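Local coordinates for muconolactone isomerase-like protein (Thermus thermophilus, PDB 1VDH) that catalyses the hydrogen peroxide-dependent, stepwise oxidative decarboxylation of coproheme to heme b, the last step of the coproporphyrin-dependent pathway, working as a homopentamer, at residues H172-K178 with E216-V222; G115-K119 with A162-A166; V136-V142 with D201-P207; G14-L18 with L79-L83. All blocks are in the same frame, centred on the assembly; numbering follows the deposited sequence.

Contact 1: residues H172-K178 with E216-V222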
loop_
_atom_site.group_PDB
_atom_site.type_symbol
_atom_site.label_atom_id
_atom_site.label_comp_id
_atom_site.label_asym_id
_atom_site.label_seq_id
_atom_site.Cartn_x
_atom_site.Cartn_y
_atom_site.Cartn_z
ATOM N N HIS A 172 -10.302 22.970 21.216
ATOM C CA HIS A 172 -10.008 21.542 21.281
ATOM C C HIS A 172 -9.868 21.134 22.747
ATOM O O HIS A 172 -10.476 20.153 23.192
ATOM C CB HIS A 172 -8.709 21.249 20.523
ATOM C CG HIS A 172 -8.390 19.792 20.401
ATOM N ND1 HIS A 172 -9.129 18.932 19.615
ATOM C CD2 HIS A 172 -7.405 19.046 20.954
ATOM C CE1 HIS A 172 -8.610 17.719 19.687
ATOM N NE2 HIS A 172 -7.565 17.760 20.493
ATOM N N GLY A 173 -9.076 21.906 23.492
ATOM C CA GLY A 173 -8.870 21.638 24.905
ATOM C C GLY A 173 -10.169 21.706 25.687
ATOM O O GLY A 173 -10.384 20.926 26.616
ATOM N N GLU A 174 -11.038 22.636 25.302
ATOM C CA GLU A 174 -12.337 22.807 25.951
ATOM C C GLU A 174 -13.216 21.581 25.732
ATOM O O GLU A 174 -13.798 21.046 26.679
ATOM C CB GLU A 174 -13.049 24.042 25.401
ATOM C CG GLU A 174 -12.416 25.365 25.809
ATOM C CD GLU A 174 -13.045 26.568 25.121
ATOM O OE1 GLU A 174 -12.534 27.691 25.316
ATOM O OE2 GLU A 174 -14.046 26.396 24.387
ATOM N N THR A 175 -13.300 21.138 24.479
ATOM C CA THR A 175 -14.103 19.973 24.123
ATOM C C THR A 175 -13.682 18.740 24.915
ATOM O O THR A 175 -14.532 17.980 25.387
ATOM C CB THR A 175 -14.001 19.667 22.610
ATOM O OG1 THR A 175 -14.572 20.750 21.869
ATOM C CG2 THR A 175 -14.742 18.379 22.263
ATOM N N GLY A 176 -12.373 18.576 25.091
ATOM C CA GLY A 176 -11.845 17.436 25.817
ATOM C C GLY A 176 -11.879 17.532 27.334
ATOM O O GLY A 176 -11.604 16.544 28.020
ATOM N N ARG A 177 -12.223 18.704 27.862
ATOM C CA ARG A 177 -12.277 18.899 29.308
ATOM C C ARG A 177 -13.356 18.051 29.972
ATOM O O ARG A 177 -13.157 17.554 31.083
ATOM C CB ARG A 177 -12.460 20.386 29.650
ATOM C CG ARG A 177 -12.625 20.686 31.141
ATOM C CD ARG A 177 -12.206 22.119 31.498
ATOM N NE ARG A 177 -12.890 23.139 30.702
ATOM C CZ ARG A 177 -12.325 23.814 29.702
ATOM N NH1 ARG A 177 -11.060 23.581 29.369
ATOM N NH2 ARG A 177 -13.023 24.722 29.032
ATOM N N LYS A 178 -14.481 17.857 29.287
ATOM C CA LYS A 178 -15.564 17.051 29.849
ATOM C C LYS A 178 -15.174 15.576 29.935
ATOM O O LYS A 178 -15.838 14.797 30.616
ATOM C CB LYS A 178 -16.859 17.210 29.038
ATOM C CG LYS A 178 -16.841 16.548 27.666
ATOM C CD LYS A 178 -18.216 16.591 26.997
ATOM C CE LYS A 178 -18.591 18.002 26.576
ATOM N NZ LYS A 178 -17.646 18.538 25.555
ATOM N N GLU A 216 -16.477 13.158 19.018
ATOM C CA GLU A 216 -16.869 14.527 19.353
ATOM C C GLU A 216 -15.806 15.539 18.927
ATOM O O GLU A 216 -16.135 16.574 18.346
ATOM C CB GLU A 216 -17.188 14.685 20.842
ATOM C CG GLU A 216 -17.655 16.100 21.181
ATOM C CD GLU A 216 -18.173 16.268 22.600
ATOM O OE1 GLU A 216 -18.389 17.424 23.011
ATOM O OE2 GLU A 216 -18.385 15.261 23.298
ATOM N N MET A 217 -14.536 15.213 19.155
ATOM C CA MET A 217 -13.440 16.108 18.776
ATOM C C MET A 217 -13.323 16.371 17.282
ATOM O O MET A 217 -12.818 17.418 16.879
ATOM C CB MET A 217 -12.097 15.585 19.284
ATOM C CG MET A 217 -11.879 15.788 20.761
ATOM S SD MET A 217 -10.230 15.261 21.232
ATOM C CE MET A 217 -10.041 16.166 22.770
ATOM N N ARG A 218 -13.783 15.427 16.463
ATOM C CA ARG A 218 -13.702 15.597 15.015
ATOM C C ARG A 218 -14.572 16.757 14.525
ATOM O O ARG A 218 -14.366 17.262 13.425
ATOM C CB ARG A 218 -14.039 14.291 14.286
ATOM C CG ARG A 218 -13.446 14.216 12.872
ATOM C CD ARG A 218 -13.103 12.792 12.479
ATOM N NE ARG A 218 -12.063 12.234 13.341
ATOM C CZ ARG A 218 -11.528 11.025 13.196
ATOM N NH1 ARG A 218 -11.923 10.224 12.208
ATOM N NH2 ARG A 218 -10.607 10.608 14.056
ATOM N N PHE A 219 -15.506 17.208 15.364
ATOM C CA PHE A 219 -16.362 18.340 15.011
ATOM C C PHE A 219 -15.724 19.697 15.356
ATOM O O PHE A 219 -16.238 20.743 14.963
ATOM C CB PHE A 219 -17.752 18.199 15.640
ATOM C CG PHE A 219 -18.545 17.047 15.086
ATOM C CD1 PHE A 219 -18.505 15.802 15.699
ATOM C CD2 PHE A 219 -19.304 17.200 13.928
ATOM C CE1 PHE A 219 -19.212 14.713 15.166
ATOM C CE2 PHE A 219 -20.012 16.122 13.385
ATOM C CZ PHE A 219 -19.963 14.874 14.010
ATOM N N ASP A 220 -14.620 19.680 16.102
ATOM C CA ASP A 220 -13.902 20.919 16.432
ATOM C C ASP A 220 -13.192 21.296 15.134
ATOM O O ASP A 220 -12.688 20.415 14.437
ATOM C CB ASP A 220 -12.848 20.686 17.525
ATOM C CG ASP A 220 -13.457 20.334 18.876
ATOM O OD1 ASP A 220 -14.608 20.733 19.146
ATOM O OD2 ASP A 220 -12.770 19.657 19.677
ATOM N N GLU A 221 -13.141 22.586 14.808
ATOM C CA GLU A 221 -12.500 23.011 13.564
ATOM C C GLU A 221 -11.067 22.506 13.400
ATOM O O GLU A 221 -10.674 22.090 12.306
ATOM C CB GLU A 221 -12.549 24.534 13.399
ATOM C CG GLU A 221 -12.026 25.003 12.037
ATOM C CD GLU A 221 -12.278 26.481 11.757
ATOM O OE1 GLU A 221 -13.044 27.127 12.503
ATOM O OE2 GLU A 221 -11.710 26.994 10.774
ATOM N N VAL A 222 -10.304 22.505 14.492
ATOM C CA VAL A 222 -8.920 22.045 14.446
ATOM C C VAL A 222 -8.808 20.621 13.898
ATOM O O VAL A 222 -7.928 20.335 13.087
ATOM C CB VAL A 222 -8.232 22.155 15.831
ATOM C CG1 VAL A 222 -8.920 21.257 16.858
ATOM C CG2 VAL A 222 -6.753 21.814 15.708
#
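The proximal wall of the predicted coproheme site is built here: His172, the expected axial ligand of the iron, is packed by Met217, at the end of helix 207-217, and Val222, at the start of helix 221-226. Met217 crosses the imidazole at about a right angle. Its CE stands over one face, towards the rim, 4.0 Å from the ring centroid and 27° off the normal, while SD comes obliquely to 3.3 Å from His172 CE1. Val222 CG1 approaches His172 ND1 from another direction at 3.6 Å. With CG anti to the backbone N (chi1 -174°), the ring leans out from helix 162-177 towards these two side chains. ND1 is buried by this contact and has no hydrogen-bonding partner in the model.

In this chlorite dismutase family member, of the dimeric alpha-beta barrel clan, helix 162-177 rests on the type I turn from Met217 to Asp220, which links helices 207-217 and 221-226. Asp220 stands at the N-cap of helix 221-226 but makes no capping bond. Its OD1 lies 2.7 Å from Thr175 OG1, whose single proton could serve either this oxygen or Ala171 O. Gly176 CA packs on Met217 CE at 3.8 Å, and a CB at this position would clash with that methyl. Farther along, Lys178 curls back, bent at its last two torsions: NZ makes a salt bridge with Glu216 OE1 (2.9 Å), from the syn side but well out of the carboxylate plane, and takes a lone pair of Thr175 O, while Tyr179 OH holds Glu216 OE2. Arg218, turned away from this contact, makes a salt bridge with Glu197 of a neighbouring subunit.

Contact 2: residues G115-K119 with A162-A166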
loop_
_atom_site.group_PDB
_atom_site.type_symbol
_atom_site.label_atom_id
_atom_site.label_comp_id
_atom_site.label_asym_id
_atom_site.label_seq_id
_atom_site.Cartn_x
_atom_site.Cartn_y
_atom_site.Cartn_z
ATOM N N GLY A 115 2.993 21.313 24.048
ATOM C CA GLY A 115 3.060 22.473 23.181
ATOM C C GLY A 115 2.216 23.670 23.560
ATOM O O GLY A 115 1.228 23.560 24.291
ATOM N N SER A 116 2.624 24.824 23.042
ATOM C CA SER A 116 1.938 26.090 23.263
ATOM C C SER A 116 2.111 26.907 21.992
ATOM O O SER A 116 3.229 27.094 21.524
ATOM C CB SER A 116 2.552 26.835 24.446
ATOM O OG SER A 116 1.839 28.033 24.687
ATOM N N GLN A 117 1.004 27.397 21.444
ATOM C CA GLN A 117 1.030 28.165 20.203
ATOM C C GLN A 117 1.579 29.585 20.313
ATOM O O GLN A 117 2.219 30.073 19.377
ATOM C CB GLN A 117 -0.365 28.189 19.567
ATOM C CG GLN A 117 -0.933 26.802 19.255
ATOM C CD GLN A 117 -0.059 26.001 18.302
ATOM O OE1 GLN A 117 0.593 26.557 17.417
ATOM N NE2 GLN A 117 -0.038 24.687 18.484
ATOM N N GLU A 118 1.329 30.243 21.444
ATOM C CA GLU A 118 1.797 31.613 21.651
ATOM C C GLU A 118 2.754 31.786 22.834
ATOM O O GLU A 118 3.966 31.838 22.645
ATOM C CB GLU A 118 0.606 32.567 21.784
ATOM C CG GLU A 118 -0.227 32.693 20.515
ATOM C CD GLU A 118 -1.356 33.699 20.644
ATOM O OE1 GLU A 118 -2.239 33.502 21.506
ATOM O OE2 GLU A 118 -1.366 34.685 19.873
ATOM N N LYS A 119 2.213 31.898 24.044
ATOM C CA LYS A 119 3.039 32.076 25.239
ATOM C C LYS A 119 3.691 30.774 25.701
ATOM O O LYS A 119 3.001 29.804 26.006
ATOM C CB LYS A 119 2.210 32.679 26.378
ATOM C CG LYS A 119 1.837 34.143 26.175
ATOM C CD LYS A 119 3.073 35.038 26.191
ATOM C CE LYS A 119 2.716 36.506 25.982
ATOM N NZ LYS A 119 1.814 37.035 27.046
ATOM N N ALA A 162 0.106 32.207 14.468
ATOM C CA ALA A 162 0.115 31.566 15.780
ATOM C C ALA A 162 -1.171 31.857 16.553
ATOM O O ALA A 162 -1.686 30.995 17.266
ATOM C CB ALA A 162 1.330 32.014 16.584
ATOM N N LYS A 163 -1.705 33.062 16.367
ATOM C CA LYS A 163 -2.929 33.479 17.044
ATOM C C LYS A 163 -4.126 32.595 16.678
ATOM O O LYS A 163 -4.933 32.252 17.540
ATOM C CB LYS A 163 -3.235 34.947 16.732
ATOM C CG LYS A 163 -4.377 35.528 17.552
ATOM C CD LYS A 163 -4.649 36.979 17.176
ATOM C CE LYS A 163 -5.774 37.571 18.019
ATOM N NZ LYS A 163 -5.417 37.644 19.466
ATOM N N GLU A 164 -4.247 32.242 15.400
ATOM C CA GLU A 164 -5.348 31.390 14.954
ATOM C C GLU A 164 -5.158 29.960 15.454
ATOM O O GLU A 164 -6.117 29.309 15.875
ATOM C CB GLU A 164 -5.485 31.418 13.427
ATOM C CG GLU A 164 -6.563 30.477 12.860
ATOM C CD GLU A 164 -7.986 30.801 13.328
ATOM O OE1 GLU A 164 -8.247 31.945 13.759
ATOM O OE2 GLU A 164 -8.857 29.905 13.249
ATOM N N ARG A 165 -3.922 29.472 15.419
ATOM C CA ARG A 165 -3.641 28.125 15.905
ATOM C C ARG A 165 -3.978 28.028 17.392
ATOM O O ARG A 165 -4.514 27.016 17.851
ATOM C CB ARG A 165 -2.181 27.745 15.650
ATOM C CG ARG A 165 -1.914 27.339 14.201
ATOM C CD ARG A 165 -0.486 26.870 13.990
ATOM N NE ARG A 165 0.387 27.944 13.519
ATOM C CZ ARG A 165 1.401 28.441 14.216
ATOM N NH1 ARG A 165 1.674 27.969 15.425
ATOM N NH2 ARG A 165 2.151 29.401 13.699
ATOM N N ALA A 166 -3.707 29.104 18.127
ATOM C CA ALA A 166 -3.996 29.154 19.556
ATOM C C ALA A 166 -5.499 29.063 19.820
ATOM O O ALA A 166 -5.931 28.329 20.707
ATOM C CB ALA A 166 -3.427 30.434 20.170
#
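Gln117 OE1 is gripped twice, by Arg165 NH1 across the contact and by Thr9 OG1. Arg165 NH1 sits 2.7 Å from Gln117 OE1, nearly along the C=O axis (171°) though the bond is bent at the hydrogen, and the oxygen lies at the guanidinium edge, close to its plane, with the amide plane turned 81° against it. Folding of the glutamine at chi2 (-59°) carries the amide beside the Arg165 stem, where OE1 is 3.5 Å from Arg165 CB. NH2 of the same guanidinium is spoken for by Glu7 O and Leu160 O, which helps fix its rotation, and Ala162 CA lies over one face, towards the rim. Were Gln117 replaced by an alanine, Arg165 NH1 would probably lose this acceptor, Thr9 OG1 its mate, and a gap would open beside the arginine stem.

Packing continues through Gln117 CB on Ala166 CB (3.8 Å) and Gln117 O on Ala162 CB (3.5 Å). Glu118 lays its carboxylate along the helix, OE1 3.6 Å from Ala166 CB and OE2 3.4 Å from Lys163 CA, without a salt bridge to Lys163 NZ. What results is a strand-to-helix junction of the alpha-beta barrel: the end of strand 102-116 runs into a turn that rests on the first turn of helix 162-177, the helix that carries the predicted axial histidine His172.

Contact 3: residues V136-V142 with D201-P207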
loop_
_atom_site.group_PDB
_atom_site.type_symbol
_atom_site.label_atom_id
_atom_site.label_comp_id
_atom_site.label_asym_id
_atom_site.label_seq_id
_atom_site.Cartn_x
_atom_site.Cartn_y
_atom_site.Cartn_z
ATOM N N VAL A 136 2.488 5.107 32.801
ATOM C CA VAL A 136 1.426 4.343 32.158
ATOM C C VAL A 136 0.519 3.730 33.231
ATOM O O VAL A 136 0.999 3.032 34.125
ATOM C CB VAL A 136 2.029 3.206 31.300
ATOM C CG1 VAL A 136 0.940 2.359 30.705
ATOM C CG2 VAL A 136 2.913 3.784 30.206
ATOM N N PRO A 137 -0.801 4.004 33.173
ATOM C CA PRO A 137 -1.734 3.452 34.164
ATOM C C PRO A 137 -1.765 1.922 34.144
ATOM O O PRO A 137 -1.551 1.294 33.102
ATOM C CB PRO A 137 -3.075 4.099 33.784
ATOM C CG PRO A 137 -2.915 4.443 32.341
ATOM C CD PRO A 137 -1.494 4.921 32.249
ATOM N N LYS A 138 -2.016 1.326 35.306
ATOM C CA LYS A 138 -1.998 -0.128 35.438
ATOM C C LYS A 138 -3.333 -0.864 35.414
ATOM O O LYS A 138 -3.486 -1.898 36.062
ATOM C CB LYS A 138 -1.215 -0.514 36.693
ATOM C CG LYS A 138 0.139 0.173 36.801
ATOM C CD LYS A 138 1.045 -0.204 35.645
ATOM C CE LYS A 138 2.367 0.529 35.730
ATOM N NZ LYS A 138 3.287 0.111 34.644
ATOM N N SER A 139 -4.279 -0.356 34.637
ATOM C CA SER A 139 -5.589 -0.980 34.505
ATOM C C SER A 139 -6.284 -0.348 33.314
ATOM O O SER A 139 -5.791 0.625 32.745
ATOM C CB SER A 139 -6.431 -0.751 35.768
ATOM O OG SER A 139 -6.704 0.628 35.961
ATOM N N GLY A 140 -7.431 -0.899 32.940
ATOM C CA GLY A 140 -8.178 -0.336 31.836
ATOM C C GLY A 140 -7.684 -0.659 30.440
ATOM O O GLY A 140 -7.119 -1.724 30.188
ATOM N N TYR A 141 -7.862 0.309 29.549
ATOM C CA TYR A 141 -7.520 0.156 28.142
ATOM C C TYR A 141 -6.683 1.299 27.590
ATOM O O TYR A 141 -6.573 2.363 28.200
ATOM C CB TYR A 141 -8.823 0.054 27.328
ATOM C CG TYR A 141 -9.752 -1.028 27.831
ATOM C CD1 TYR A 141 -9.771 -2.290 27.238
ATOM C CD2 TYR A 141 -10.536 -0.820 28.965
ATOM C CE1 TYR A 141 -10.543 -3.325 27.773
ATOM C CE2 TYR A 141 -11.305 -1.844 29.505
ATOM C CZ TYR A 141 -11.301 -3.090 28.911
ATOM O OH TYR A 141 -12.030 -4.111 29.484
ATOM N N VAL A 142 -6.103 1.060 26.419
ATOM C CA VAL A 142 -5.301 2.057 25.736
ATOM C C VAL A 142 -5.782 2.202 24.297
ATOM O O VAL A 142 -6.264 1.241 23.690
ATOM C CB VAL A 142 -3.786 1.683 25.704
ATOM C CG1 VAL A 142 -3.551 0.443 24.839
ATOM C CG2 VAL A 142 -2.968 2.861 25.163
ATOM N N ASP A 201 -1.774 8.734 22.812
ATOM C CA ASP A 201 -2.162 7.633 23.690
ATOM C C ASP A 201 -3.291 8.090 24.595
ATOM O O ASP A 201 -3.155 9.085 25.309
ATOM C CB ASP A 201 -1.001 7.191 24.578
ATOM C CG ASP A 201 0.052 6.439 23.820
ATOM O OD1 ASP A 201 -0.173 5.247 23.514
ATOM O OD2 ASP A 201 1.099 7.043 23.529
ATOM N N LEU A 202 -4.417 7.392 24.524
ATOM C CA LEU A 202 -5.564 7.694 25.376
ATOM C C LEU A 202 -5.706 6.506 26.324
ATOM O O LEU A 202 -5.523 5.361 25.916
ATOM C CB LEU A 202 -6.845 7.848 24.542
ATOM C CG LEU A 202 -6.855 8.880 23.401
ATOM C CD1 LEU A 202 -8.240 8.915 22.747
ATOM C CD2 LEU A 202 -6.482 10.259 23.926
ATOM N N PHE A 203 -5.997 6.783 27.592
ATOM C CA PHE A 203 -6.159 5.735 28.592
ATOM C C PHE A 203 -7.512 5.907 29.267
ATOM O O PHE A 203 -7.884 7.023 29.641
ATOM C CB PHE A 203 -5.045 5.817 29.637
ATOM C CG PHE A 203 -3.660 5.697 29.064
ATOM C CD1 PHE A 203 -3.149 4.460 28.691
ATOM C CD2 PHE A 203 -2.861 6.825 28.912
ATOM C CE1 PHE A 203 -1.855 4.345 28.177
ATOM C CE2 PHE A 203 -1.566 6.721 28.399
ATOM C CZ PHE A 203 -1.064 5.478 28.031
ATOM N N SER A 204 -8.238 4.805 29.437
ATOM C CA SER A 204 -9.564 4.850 30.054
ATOM C C SER A 204 -9.973 3.467 30.529
ATOM O O SER A 204 -9.429 2.465 30.073
ATOM C CB SER A 204 -10.599 5.345 29.031
ATOM O OG SER A 204 -11.880 5.514 29.622
ATOM N N GLU A 205 -10.949 3.417 31.435
ATOM C CA GLU A 205 -11.442 2.142 31.950
ATOM C C GLU A 205 -12.527 1.575 31.043
ATOM O O GLU A 205 -12.986 0.453 31.243
ATOM C CB GLU A 205 -11.999 2.308 33.370
ATOM C CG GLU A 205 -10.968 2.752 34.401
ATOM C CD GLU A 205 -9.804 1.777 34.558
ATOM O OE1 GLU A 205 -10.044 0.556 34.709
ATOM O OE2 GLU A 205 -8.643 2.235 34.544
ATOM N N ASP A 206 -12.931 2.359 30.047
ATOM C CA ASP A 206 -13.971 1.951 29.107
ATOM C C ASP A 206 -13.563 2.401 27.706
ATOM O O ASP A 206 -13.434 3.595 27.450
ATOM C CB ASP A 206 -15.308 2.601 29.503
ATOM C CG ASP A 206 -16.495 2.097 28.677
ATOM O OD1 ASP A 206 -16.305 1.394 27.662
ATOM O OD2 ASP A 206 -17.642 2.422 29.050
ATOM N N PRO A 207 -13.366 1.443 26.781
ATOM C CA PRO A 207 -12.972 1.773 25.408
ATOM C C PRO A 207 -13.989 2.658 24.690
ATOM O O PRO A 207 -13.639 3.383 23.767
ATOM C CB PRO A 207 -12.811 0.394 24.750
ATOM C CG PRO A 207 -13.731 -0.477 25.531
ATOM C CD PRO A 207 -13.516 -0.014 26.948
#
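Two aromatic rings, Phe203 and Tyr141, each meet a proline across the contact. Pro137 CD lies over the centre of the Phe203 ring, 3.9 Å from its centroid and 8° off the normal, in a clear CH-pi contact; Val142 lies alongside, pointing the same way, and its CG2 comes obliquely to 3.5 Å from Phe203 CE1. Pro207 CD covers a face of Tyr141, displaced towards the rim, while Ser204 O lies in the plane at the ring edge and Glu205 O approaches Tyr141 CE2 there to 3.3 Å. A serine replacing Phe203 would probably leave Pro137 without the face it packs on and open a gap beside Val142.

Between the rings the backbones pair as antiparallel strands. Tyr141 N gives a short bond to Ser204 O (2.7 Å) and Ser204 N returns one to Tyr141 O (3.2 Å), whereas Val142 and Phe203 form the adjoining non-hydrogen-bonded pair. Gly140, at positive phi (78°), fits where a CB would strike Ser204 O and Glu205 OE2. At the exposed end Ser139 OG bonds to Glu205 OE2 at 2.9 Å, from the syn side, somewhat out of the carboxylate plane.

Strand 141-152 thus joins 198-204 with its apolar residues Val142 and Phe203 on one face, next to Tyr65, and Tyr141 on the other. Because the phenol OH bonds to Asp84 of a neighbouring subunit, the ring that packs on Pro207 also presents a polar group to the pentamer interface.

Contact 4: residues G14-L18 with L79-L83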
loop_
_atom_site.group_PDB
_atom_site.type_symbol
_atom_site.label_atom_id
_atom_site.label_comp_id
_atom_site.label_asym_id
_atom_site.label_seq_id
_atom_site.Cartn_x
_atom_site.Cartn_y
_atom_site.Cartn_z
ATOM N N GLY A 14 9.816 15.586 26.838
ATOM C CA GLY A 14 9.957 14.792 28.043
ATOM C C GLY A 14 10.535 13.433 27.703
ATOM O O GLY A 14 11.481 13.330 26.916
ATOM N N TRP A 15 9.963 12.385 28.285
ATOM C CA TRP A 15 10.424 11.024 28.034
ATOM C C TRP A 15 10.245 10.603 26.580
ATOM O O TRP A 15 9.330 11.066 25.893
ATOM C CB TRP A 15 9.661 10.027 28.914
ATOM C CG TRP A 15 10.200 9.845 30.305
ATOM C CD1 TRP A 15 11.435 10.211 30.773
ATOM C CD2 TRP A 15 9.523 9.225 31.406
ATOM N NE1 TRP A 15 11.567 9.849 32.097
ATOM C CE2 TRP A 15 10.406 9.245 32.509
ATOM C CE3 TRP A 15 8.250 8.654 31.567
ATOM C CZ2 TRP A 15 10.059 8.718 33.757
ATOM C CZ3 TRP A 15 7.904 8.129 32.810
ATOM C CH2 TRP A 15 8.807 8.166 33.889
ATOM N N HIS A 16 11.145 9.741 26.116
ATOM C CA HIS A 16 11.083 9.195 24.766
ATOM C C HIS A 16 10.121 8.022 24.871
ATOM O O HIS A 16 10.038 7.375 25.912
ATOM C CB HIS A 16 12.460 8.733 24.303
ATOM C CG HIS A 16 13.414 9.859 24.059
ATOM N ND1 HIS A 16 14.242 9.909 22.957
ATOM C CD2 HIS A 16 13.657 10.989 24.766
ATOM C CE1 HIS A 16 14.955 11.021 22.998
ATOM N NE2 HIS A 16 14.620 11.693 24.083
ATOM N N VAL A 17 9.389 7.760 23.795
ATOM C CA VAL A 17 8.385 6.711 23.793
ATOM C C VAL A 17 8.514 5.729 22.638
ATOM O O VAL A 17 8.745 6.124 21.495
ATOM C CB VAL A 17 6.967 7.332 23.697
ATOM C CG1 VAL A 17 5.907 6.281 23.951
ATOM C CG2 VAL A 17 6.821 8.506 24.664
ATOM N N LEU A 18 8.332 4.450 22.940
ATOM C CA LEU A 18 8.367 3.426 21.911
ATOM C C LEU A 18 7.133 2.536 21.989
ATOM O O LEU A 18 6.834 1.958 23.039
ATOM C CB LEU A 18 9.622 2.553 22.011
ATOM C CG LEU A 18 9.642 1.362 21.036
ATOM C CD1 LEU A 18 9.715 1.860 19.593
ATOM C CD2 LEU A 18 10.817 0.442 21.336
ATOM N N LEU A 79 8.550 3.903 27.955
ATOM C CA LEU A 79 8.957 5.304 27.990
ATOM C C LEU A 79 10.267 5.362 28.772
ATOM O O LEU A 79 10.404 4.695 29.798
ATOM C CB LEU A 79 7.896 6.181 28.668
ATOM C CG LEU A 79 6.616 6.476 27.877
ATOM C CD1 LEU A 79 5.629 5.329 28.022
ATOM C CD2 LEU A 79 5.987 7.778 28.371
ATOM N N ARG A 80 11.236 6.122 28.263
ATOM C CA ARG A 80 12.552 6.243 28.900
ATOM C C ARG A 80 13.092 7.659 28.696
ATOM O O ARG A 80 12.584 8.406 27.859
ATOM C CB ARG A 80 13.540 5.248 28.273
ATOM C CG ARG A 80 13.165 3.770 28.363
ATOM C CD ARG A 80 13.269 3.217 29.782
ATOM N NE ARG A 80 13.155 1.759 29.777
ATOM C CZ ARG A 80 12.009 1.084 29.800
ATOM N NH1 ARG A 80 10.844 1.724 29.853
ATOM N NH2 ARG A 80 12.024 -0.238 29.684
ATOM N N PRO A 81 14.129 8.049 29.465
ATOM C CA PRO A 81 14.742 9.383 29.367
ATOM C C PRO A 81 15.488 9.644 28.048
ATOM O O PRO A 81 15.934 10.765 27.804
ATOM C CB PRO A 81 15.713 9.405 30.555
ATOM C CG PRO A 81 15.117 8.441 31.521
ATOM C CD PRO A 81 14.678 7.317 30.621
ATOM N N GLY A 82 15.615 8.619 27.207
ATOM C CA GLY A 82 16.306 8.781 25.933
ATOM C C GLY A 82 16.066 7.632 24.969
ATOM O O GLY A 82 15.346 6.687 25.298
ATOM N N LEU A 83 16.679 7.697 23.787
ATOM C CA LEU A 83 16.520 6.645 22.781
ATOM C C LEU A 83 17.272 5.362 23.124
ATOM O O LEU A 83 16.760 4.261 22.914
ATOM C CB LEU A 83 16.962 7.146 21.398
ATOM C CG LEU A 83 16.957 6.135 20.242
ATOM C CD1 LEU A 83 15.567 5.543 20.032
ATOM C CD2 LEU A 83 17.450 6.813 18.963
#
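His16 is closely packed, under Gly82, whereas Pro81, just before the glycine, marks the exposed margin of this contact. Gly82 CA stands over the centre of the His16 imidazole, 3.6 Å from the centroid and 9° off the ring normal, a CH-pi contact with the backbone itself. The strands are also tightly joined: His16 N to Arg80 O is 2.6 Å, and Arg80 N returns a bond to His16 O at 2.9 Å, the antiparallel hydrogen-bonded pair. In the next, non-hydrogen-bonded pair, Val17 and Leu79 lie side by side, CG2 to CG 3.8 Å, while Trp15 CE3 reaches Leu79 CB at 3.8 Å from across.

On the exposed side Pro81 lies beside Trp15, its CG 3.9 Å from Trp15 NE1. Arg80, by contrast, is buried: its NH1 meets Leu79 O at 3.0 Å from above the carbonyl plane, and its guanidinium forms a cation-pi pair with Trp51.

Strand 10-24 is flanked by 74-80 here and by 102-116 on its other edge, from which Tyr109 OH bonds His16 ND1. Leu86 of helix 83-95 packs on His16 as well, and Val208 of a neighbouring subunit touches the same histidine, placing the His16 face of the sheet at a subunit interface.

In the fold
From the N terminus, contact 4 closes first, bringing strand 10-24 back to 74-80 around a long excursion that holds helices 26-31 and 34-56 and strand 61-67. It is complete before contact 2 opens at the end of strand 102-116. Contact 3 starts inside the loop that contact 2 spans and ends beyond it, so these two cross; contact 1 opens after contact 2 has closed but crosses contact 3 in turn. Contacts 1 and 2 share helix 162-177, gripping it near either end. Contacts 3 and 4 work on the same curled sheet and touch directly, Val136 CG2 lying 3.8 Å from Leu79 CD1. Strand 198-204 then leads into helix 207-217, linking contact 3 to contact 1.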